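Local coordinates for protein PpBBE-like 1 D396N (Physcomitrella patens subsp. patens, PDB 6EO5) that probably oxidises cellobiose as an FAD-dependent berberine bridge enzyme-like oxidase whose flavin is bi-covalently bound, at residues Lys134-Ala139 and His216-Pro221. Residues are numbered along the deposited sequence; the frame is centred on the assembly and turned at random.
Sequences KVTIPA and HDVSAP
T136 and H216 form an antiparallel hydrogen-bonded pair, H216 N giving to T136 O and T136 N to H216 O at 2.9 Å each; V135 and D217 are the neighbouring non-hydrogen-bonded pair, and V218 N extends the pairing to K134 O at 3.0 Å, nearly straight at 168°. T136 and V218, both beta-branched and buried, cross at about a right angle, methyl CG2 of T136 lying 3.7 Å from CG1 of V218. The other V218 methyl, CG2, is set against K134 O and V135 C. In the FAD-binding part of this VAO-type (PCMH) fold, the short strand 135-136, which follows helix 122-133, pairs with the end of strand 207-217. K134, leaving that helix with positive phi, packs its methylenes on S219, CD of K134 3.8 Å from CB of S219, while the extended chain carries the ammonium onward from this exposed place. S219 OG donates a hydrogen bond to D217 OD1 on its syn lone pair, just after the strand's last residue. On the face shared with T136, the H216 ring turns an edge to T136 O; with CG beside the backbone N (chi1 -53°), CD2 of H216 lies 4.2 Å from CD of P138, an oblique approach. An imidazole suits this partly exposed place: its ring stacks on F163, while NE2 is hydrogen-bonded to N169. The side chain of P138 lies about 10 Å from the bound FAD.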
loop_
_atom_site.group_PDB
_atom_site.type_symbol
_atom_site.label_atom_id
_atom_site.label_comp_id
_atom_site.label_asym_id
_atom_site.label_seq_id
_atom_site.Cartn_x
_atom_site.Cartn_y
_atom_site.Cartn_z
ATOM N N LYS A 134 -1.889 4.780 23.090
ATOM C CA LYS A 134 -0.508 4.918 22.612
ATOM C C LYS A 134 -0.019 3.647 21.902
ATOM O O LYS A 134 1.091 3.153 22.126
ATOM C CB LYS A 134 0.421 5.308 23.757
ATOM C CG LYS A 134 0.306 6.765 24.112
ATOM C CD LYS A 134 1.156 7.106 25.308
ATOM C CE LYS A 134 0.849 8.508 25.805
ATOM N NZ LYS A 134 1.728 8.852 26.954
ATOM N N VAL A 135 -0.871 3.122 21.022
ATOM C CA VAL A 135 -0.556 1.956 20.211
ATOM C C VAL A 135 -0.618 2.345 18.731
ATOM O O VAL A 135 -0.965 3.471 18.364
ATOM C CB VAL A 135 -1.496 0.768 20.506
ATOM C CG1 VAL A 135 -1.339 0.337 21.944
ATOM C CG2 VAL A 135 -2.937 1.149 20.225
ATOM N N THR A 136 -0.280 1.386 17.877
ATOM C CA THR A 136 -0.288 1.630 16.440
ATOM C C THR A 136 -0.343 0.294 15.721
ATOM O O THR A 136 -0.127 -0.766 16.314
ATOM C CB THR A 136 0.948 2.433 16.000
ATOM O OG1 THR A 136 0.689 3.080 14.752
ATOM C CG2 THR A 136 2.171 1.535 15.870
ATOM N N ILE A 137 -0.666 0.358 14.437
ATOM C CA ILE A 137 -0.343 -0.732 13.524
ATOM C C ILE A 137 0.806 -0.239 12.651
ATOM O O ILE A 137 0.964 0.979 12.467
ATOM C CB ILE A 137 -1.558 -1.155 12.686
ATOM C CG1 ILE A 137 -2.036 -0.002 11.814
ATOM C CG2 ILE A 137 -2.657 -1.662 13.578
ATOM C CD1 ILE A 137 -3.159 -0.394 10.901
ATOM N N PRO A 138 1.647 -1.145 12.086
ATOM C CA PRO A 138 2.788 -0.703 11.266
ATOM C C PRO A 138 2.390 -0.354 9.829
ATOM O O PRO A 138 2.862 -0.953 8.855
ATOM C CB PRO A 138 3.732 -1.911 11.354
ATOM C CG PRO A 138 2.820 -3.082 11.482
ATOM C CD PRO A 138 1.614 -2.610 12.259
ATOM N N ALA A 139 1.533 0.659 9.680
ATOM C CA ALA A 139 1.053 1.060 8.362
ATOM C C ALA A 139 2.046 1.992 7.669
ATOM O O ALA A 139 3.082 2.365 8.225
ATOM C CB ALA A 139 -0.322 1.718 8.461
ATOM N N HIS A 216 0.297 -2.546 18.543
ATOM C CA HIS A 216 1.621 -2.563 19.162
ATOM C C HIS A 216 1.888 -1.289 19.957
ATOM O O HIS A 216 1.572 -0.184 19.503
ATOM C CB HIS A 216 2.720 -2.748 18.114
ATOM C CG HIS A 216 2.503 -3.940 17.237
ATOM N ND1 HIS A 216 3.094 -5.161 17.477
ATOM C CD2 HIS A 216 1.731 -4.106 16.134
ATOM C CE1 HIS A 216 2.710 -6.022 16.553
ATOM N NE2 HIS A 216 1.881 -5.408 15.728
ATOM N N ASP A 217 2.494 -1.462 21.140
ATOM C CA ASP A 217 2.800 -0.345 22.021
ATOM C C ASP A 217 3.909 0.524 21.438
ATOM O O ASP A 217 5.006 0.035 21.141
ATOM C CB ASP A 217 3.213 -0.859 23.400
ATOM C CG ASP A 217 3.668 0.264 24.330
ATOM O OD1 ASP A 217 2.901 1.243 24.547
ATOM O OD2 ASP A 217 4.806 0.175 24.827
ATOM N N VAL A 218 3.631 1.822 21.308
ATOM C CA VAL A 218 4.613 2.787 20.823
ATOM C C VAL A 218 4.667 3.988 21.765
ATOM O O VAL A 218 4.765 5.139 21.324
ATOM C CB VAL A 218 4.294 3.231 19.379
ATOM C CG1 VAL A 218 4.792 2.190 18.390
ATOM C CG2 VAL A 218 2.789 3.486 19.184
ATOM N N SER A 219 4.612 3.735 23.075
ATOM C CA SER A 219 4.574 4.846 24.023
ATOM C C SER A 219 5.966 5.371 24.354
ATOM O O SER A 219 6.106 6.547 24.707
ATOM C CB SER A 219 3.856 4.426 25.300
ATOM O OG SER A 219 4.577 3.398 25.958
ATOM N N ALA A 220 7.001 4.539 24.226
ATOM C CA ALA A 220 8.365 5.007 24.410
ATOM C C ALA A 220 8.768 5.977 23.295
ATOM O O ALA A 220 8.142 6.024 22.231
ATOM C CB ALA A 220 9.327 3.822 24.457
ATOM N N PRO A 221 9.798 6.785 23.526
ATOM C CA PRO A 221 10.261 7.693 22.474
ATOM C C PRO A 221 10.834 6.924 21.300
ATOM O O PRO A 221 11.357 5.820 21.450
ATOM C CB PRO A 221 11.355 8.518 23.164
ATOM C CG PRO A 221 11.103 8.346 24.641
ATOM C CD PRO A 221 10.519 6.988 24.799
#